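Gamma-glutamyltranspeptidase (Streptomyces lincolnensis, PDB 6J3A) is an LmbA-like homologue of gamma-glutamyltranspeptidase, belongs to the N-terminal-nucleophile clan and probably cleaves or transfers a gamma-glutamyl-like group. Local coordinates at residues M462-L465 with P470-L473; L511-A516 with G531-P536. All coordinates share one frame; numbering follows the deposited sequence.

Contact 1. Residues M462-L465 with P470-L473; sequences MTWL and PNSL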
loop_
_atom_site.group_PDB
_atom_site.type_symbol
_atom_site.label_atom_id
_atom_site.label_comp_id
_atom_site.label_asym_id
_atom_site.label_seq_id
_atom_site.Cartn_x
_atom_site.Cartn_y
_atom_site.Cartn_z
ATOM N N MET A 462 -12.409 -29.320 -14.573
ATOM C CA MET A 462 -12.253 -28.619 -15.838
ATOM C C MET A 462 -12.074 -29.519 -17.062
ATOM O O MET A 462 -12.171 -29.042 -18.193
ATOM C CB MET A 462 -11.077 -27.653 -15.713
ATOM C CG MET A 462 -11.184 -26.753 -14.484
ATOM S SD MET A 462 -10.201 -25.255 -14.597
ATOM C CE MET A 462 -10.927 -24.332 -13.260
ATOM N N THR A 463 -11.839 -30.808 -16.843
ATOM C CA THR A 463 -11.785 -31.789 -17.926
ATOM C C THR A 463 -13.191 -32.140 -18.393
ATOM O O THR A 463 -14.186 -31.717 -17.802
ATOM C CB THR A 463 -11.130 -33.093 -17.461
ATOM O OG1 THR A 463 -11.897 -33.642 -16.386
ATOM C CG2 THR A 463 -9.710 -32.855 -16.999
ATOM N N TRP A 464 -13.254 -32.933 -19.454
ATOM C CA TRP A 464 -14.514 -33.443 -19.974
ATOM C C TRP A 464 -14.642 -34.952 -19.822
ATOM O O TRP A 464 -13.683 -35.691 -20.077
ATOM C CB TRP A 464 -14.622 -33.104 -21.447
ATOM C CG TRP A 464 -14.770 -31.655 -21.739
ATOM C CD1 TRP A 464 -13.914 -30.879 -22.460
ATOM C CD2 TRP A 464 -15.854 -30.806 -21.343
ATOM N NE1 TRP A 464 -14.397 -29.598 -22.547
ATOM C CE2 TRP A 464 -15.587 -29.520 -21.871
ATOM C CE3 TRP A 464 -17.031 -31.008 -20.606
ATOM C CZ2 TRP A 464 -16.453 -28.428 -21.681
ATOM C CZ3 TRP A 464 -17.898 -29.918 -20.421
ATOM C CH2 TRP A 464 -17.594 -28.645 -20.956
ATOM N N LEU A 465 -15.841 -35.392 -19.428
ATOM C CA LEU A 465 -16.195 -36.810 -19.401
ATOM C C LEU A 465 -16.677 -37.265 -20.784
ATOM O O LEU A 465 -17.870 -37.488 -21.022
ATOM C CB LEU A 465 -17.254 -37.073 -18.329
ATOM C CG LEU A 465 -16.857 -36.733 -16.893
ATOM C CD1 LEU A 465 -17.955 -37.158 -15.942
ATOM C CD2 LEU A 465 -15.546 -37.391 -16.476
ATOM N N PRO A 470 -8.882 -32.950 -26.736
ATOM C CA PRO A 470 -7.628 -32.458 -26.132
ATOM C C PRO A 470 -7.673 -32.340 -24.598
ATOM O O PRO A 470 -6.642 -32.536 -23.939
ATOM C CB PRO A 470 -7.442 -31.064 -26.765
ATOM C CG PRO A 470 -8.347 -31.007 -27.939
ATOM C CD PRO A 470 -9.469 -31.962 -27.668
ATOM N N ASN A 471 -8.858 -32.011 -24.068
ATOM C CA ASN A 471 -9.130 -31.907 -22.612
ATOM C C ASN A 471 -10.071 -33.010 -22.046
ATOM O O ASN A 471 -10.824 -32.774 -21.096
ATOM C CB ASN A 471 -9.725 -30.514 -22.314
ATOM C CG ASN A 471 -9.716 -30.155 -20.833
ATOM O OD1 ASN A 471 -8.813 -30.540 -20.088
ATOM N ND2 ASN A 471 -10.727 -29.402 -20.408
ATOM N N SER A 472 -10.015 -34.202 -22.636
ATOM C CA SER A 472 -10.699 -35.388 -22.120
ATOM C C SER A 472 -10.009 -35.766 -20.836
ATOM O O SER A 472 -8.780 -35.736 -20.785
ATOM C CB SER A 472 -10.561 -36.574 -23.089
ATOM O OG SER A 472 -11.397 -36.442 -24.228
ATOM N N LEU A 473 -10.783 -36.126 -19.812
ATOM C CA LEU A 473 -10.213 -36.595 -18.553
ATOM C C LEU A 473 -9.313 -37.788 -18.853
ATOM O O LEU A 473 -9.764 -38.785 -19.422
ATOM C CB LEU A 473 -11.312 -36.982 -17.567
ATOM C CG LEU A 473 -10.835 -37.658 -16.269
ATOM C CD1 LEU A 473 -9.897 -36.753 -15.477
ATOM C CD2 LEU A 473 -12.019 -38.090 -15.417
#
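The indole of Trp464 and the side-chain amide of Asn471 stand steeply to one another, their planes 74° apart, and Asn471 approaches obliquely from the five-membered-ring end, with its backbone O 3.9 Å from CD1 of Trp464. Elsewhere the indole has a cation-pi partner in Arg550, and its NE1 is hydrogen-bonded to OE2 of Glu317, so this buried ring is held by charged neighbours as well as by packing. The Asn471 amide is used at both ends. With CG anti to the backbone N (chi1 -165°), it swings across to the other segment. There Asn471 ND2 donates to Met462 O at 2.7 Å; the bond is bent, and the donor is tilted from the carbonyl plane. OD1 accepts from the backbone N of Arg480, which fixes the rotation of the amide. Cutting the side chain back to an alanine is likely to cost Met462 O its short bond from the amide and leave Arg480 N without this acceptor.

Between the backbones runs a single beta bridge rather than a true strand pair: Trp464 N donates to Asn471 O, and Leu473 N donates to Trp464 O at 2.9 Å, nearly straight at 172°. Trp464 thus bonds through both its N and its O to the residues flanking Ser472, and the bridge closes a small loop in the long connection before strand 486-490. Ser472 points away, its small hydroxyl binding Glu466 O and Leu469 N within that loop. Thr463 gives its OG1 to Leu460 O while the same atom rests 3.6 Å from CB of Leu473. Further along, Leu465 and Leu473 lie side by side, CD2 to CD2 3.7 Å, their apolar branches also meeting Tyr90 of helix 87-92.

Contact 2. Residues L511-A516 with G531-P536; sequences LHFFLA and GAIDAP
Helix 506-519 and the short helix 529-534 come together closely at Ala516 and Ala532, whose CA atoms are 5.4 Å apart, before Ala535 departs from helical backbone angles. Alanine's single methyl suits so close a spacing: the two side chains point at each other and meet CB to CB at 3.8 Å. One turn back, Phe513 extends this apolar seam. Its CG lies anti to the backbone N (chi1 168°), which brings the ring out alongside the second helix, where its CD1 and CE1 atoms do the touching, approached obliquely: CD1 of Phe513 is 3.8 Å from Ala532 CB, while CE1 is 3.6 Å from CG1 of Ile533. Phe513 and Ile533 run side by side in the same direction, a flat ring against a branched aliphatic chain. Beyond them the ring of Phe513 also meets Met496 and Phe498 of strand 493-499, and Leu511 and Leu515 pack on Leu286 of helix 280-288. Helix 506-519 therefore sits between strand 493-499 and helix 280-288, an arrangement consistent with the layered alpha-beta-beta-alpha fold of N-terminal-nucleophile enzymes.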
loop_
_atom_site.group_PDB
_atom_site.type_symbol
_atom_site.label_atom_id
_atom_site.label_comp_id
_atom_site.label_asym_id
_atom_site.label_seq_id
_atom_site.Cartn_x
_atom_site.Cartn_y
_atom_site.Cartn_z
ATOM N N LEU A 511 -5.034 -9.381 -20.383
ATOM C CA LEU A 511 -4.915 -8.792 -21.718
ATOM C C LEU A 511 -5.239 -7.303 -21.676
ATOM O O LEU A 511 -4.500 -6.498 -22.235
ATOM C CB LEU A 511 -5.819 -9.465 -22.752
ATOM C CG LEU A 511 -5.603 -8.796 -24.129
ATOM C CD1 LEU A 511 -4.544 -9.530 -24.928
ATOM C CD2 LEU A 511 -6.892 -8.636 -24.913
ATOM N N HIS A 512 -6.331 -6.942 -21.010
ATOM C CA HIS A 512 -6.720 -5.527 -20.937
ATOM C C HIS A 512 -5.622 -4.737 -20.214
ATOM O O HIS A 512 -5.154 -3.700 -20.705
ATOM C CB HIS A 512 -8.092 -5.341 -20.271
ATOM C CG HIS A 512 -9.135 -6.295 -20.769
ATOM N ND1 HIS A 512 -9.105 -6.820 -22.039
ATOM C CD2 HIS A 512 -10.215 -6.839 -20.163
ATOM C CE1 HIS A 512 -10.128 -7.641 -22.196
ATOM N NE2 HIS A 512 -10.818 -7.670 -21.071
ATOM N N PHE A 513 -5.180 -5.269 -19.081
ATOM C CA PHE A 513 -4.094 -4.670 -18.302
ATOM C C PHE A 513 -2.815 -4.460 -19.110
ATOM O O PHE A 513 -2.318 -3.338 -19.199
ATOM C CB PHE A 513 -3.793 -5.561 -17.108
ATOM C CG PHE A 513 -2.529 -5.221 -16.396
ATOM C CD1 PHE A 513 -2.457 -4.096 -15.602
ATOM C CD2 PHE A 513 -1.417 -6.039 -16.505
ATOM C CE1 PHE A 513 -1.292 -3.785 -14.924
ATOM C CE2 PHE A 513 -0.249 -5.736 -15.832
ATOM C CZ PHE A 513 -0.186 -4.608 -15.038
ATOM N N PHE A 514 -2.295 -5.543 -19.686
ATOM C CA PHE A 514 -1.047 -5.492 -20.449
ATOM C C PHE A 514 -1.091 -4.499 -21.602
ATOM O O PHE A 514 -0.116 -3.784 -21.825
ATOM C CB PHE A 514 -0.677 -6.861 -20.998
ATOM C CG PHE A 514 0.455 -6.826 -21.991
ATOM C CD1 PHE A 514 1.775 -6.921 -21.558
ATOM C CD2 PHE A 514 0.198 -6.700 -23.354
ATOM C CE1 PHE A 514 2.814 -6.897 -22.466
ATOM C CE2 PHE A 514 1.233 -6.670 -24.267
ATOM C CZ PHE A 514 2.544 -6.769 -23.823
ATOM N N LEU A 515 -2.195 -4.474 -22.345
ATOM C CA LEU A 515 -2.373 -3.454 -23.396
ATOM C C LEU A 515 -2.408 -2.031 -22.817
ATOM O O LEU A 515 -1.792 -1.100 -23.360
ATOM C CB LEU A 515 -3.633 -3.716 -24.238
ATOM C CG LEU A 515 -3.618 -4.951 -25.153
ATOM C CD1 LEU A 515 -4.931 -5.067 -25.907
ATOM C CD2 LEU A 515 -2.467 -4.928 -26.141
ATOM N N ALA A 516 -3.115 -1.859 -21.712
ATOM C CA ALA A 516 -3.115 -0.566 -21.046
ATOM C C ALA A 516 -1.691 -0.151 -20.664
ATOM O O ALA A 516 -1.293 0.975 -20.948
ATOM C CB ALA A 516 -4.025 -0.583 -19.838
ATOM N N GLY A 531 -2.262 2.884 -12.753
ATOM C CA GLY A 531 -3.288 3.507 -13.584
ATOM C C GLY A 531 -3.945 2.487 -14.499
ATOM O O GLY A 531 -5.146 2.579 -14.790
ATOM N N ALA A 532 -3.149 1.514 -14.951
ATOM C CA ALA A 532 -3.656 0.405 -15.761
ATOM C C ALA A 532 -4.547 -0.519 -14.929
ATOM O O ALA A 532 -5.610 -0.924 -15.382
ATOM C CB ALA A 532 -2.512 -0.375 -16.387
ATOM N N ILE A 533 -4.124 -0.820 -13.705
ATOM C CA ILE A 533 -4.922 -1.623 -12.778
ATOM C C ILE A 533 -6.228 -0.941 -12.373
ATOM O O ILE A 533 -7.284 -1.566 -12.419
ATOM C CB ILE A 533 -4.122 -1.962 -11.511
ATOM C CG1 ILE A 533 -2.993 -2.943 -11.871
ATOM C CG2 ILE A 533 -5.039 -2.552 -10.445
ATOM C CD1 ILE A 533 -2.088 -3.349 -10.730
ATOM N N ASP A 534 -6.130 0.315 -11.925
ATOM C CA ASP A 534 -7.300 1.157 -11.611
ATOM C C ASP A 534 -8.271 1.241 -12.775
ATOM O O ASP A 534 -9.476 1.260 -12.558
ATOM C CB ASP A 534 -6.894 2.593 -11.242
ATOM C CG ASP A 534 -6.430 2.745 -9.792
ATOM O OD1 ASP A 534 -6.077 1.745 -9.122
ATOM O OD2 ASP A 534 -6.399 3.906 -9.332
ATOM N N ALA A 535 -7.755 1.282 -14.005
ATOM C CA ALA A 535 -8.602 1.445 -15.187
ATOM C C ALA A 535 -9.831 0.525 -15.142
ATOM O O ALA A 535 -9.721 -0.646 -14.737
ATOM C CB ALA A 535 -7.810 1.197 -16.458
ATOM N N PRO A 536 -11.005 1.054 -15.545
ATOM C CA PRO A 536 -12.175 0.206 -15.707
ATOM C C PRO A 536 -11.847 -1.017 -16.543
ATOM O O PRO A 536 -11.264 -0.889 -17.627
ATOM C CB PRO A 536 -13.178 1.113 -16.433
ATOM C CG PRO A 536 -12.812 2.484 -15.997
ATOM C CD PRO A 536 -11.312 2.464 -15.855
#

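Overall arrangement
Helix 87-92, early in the chain, supplies an apolar surface that contact 1 later meets. Contact 1 then closes a small loop of four residues, 466-469, within the connection from strand 454-455 to strand 486-490. The chain next passes through the antiparallel neighbours 486-490 and 493-499 and enters helix 506-519, where contact 2 opens; its return through helix 529-534 closes a loop of fourteen residues. The two loops follow in series, neither enclosing nor crossing the other, with nearest atoms about 18 Å apart. Contact 1 joins two parts of one irregular connection, whereas contact 2 joins two helices beside strand 493-499, close to the N-terminal residues Thr3 and Thr4.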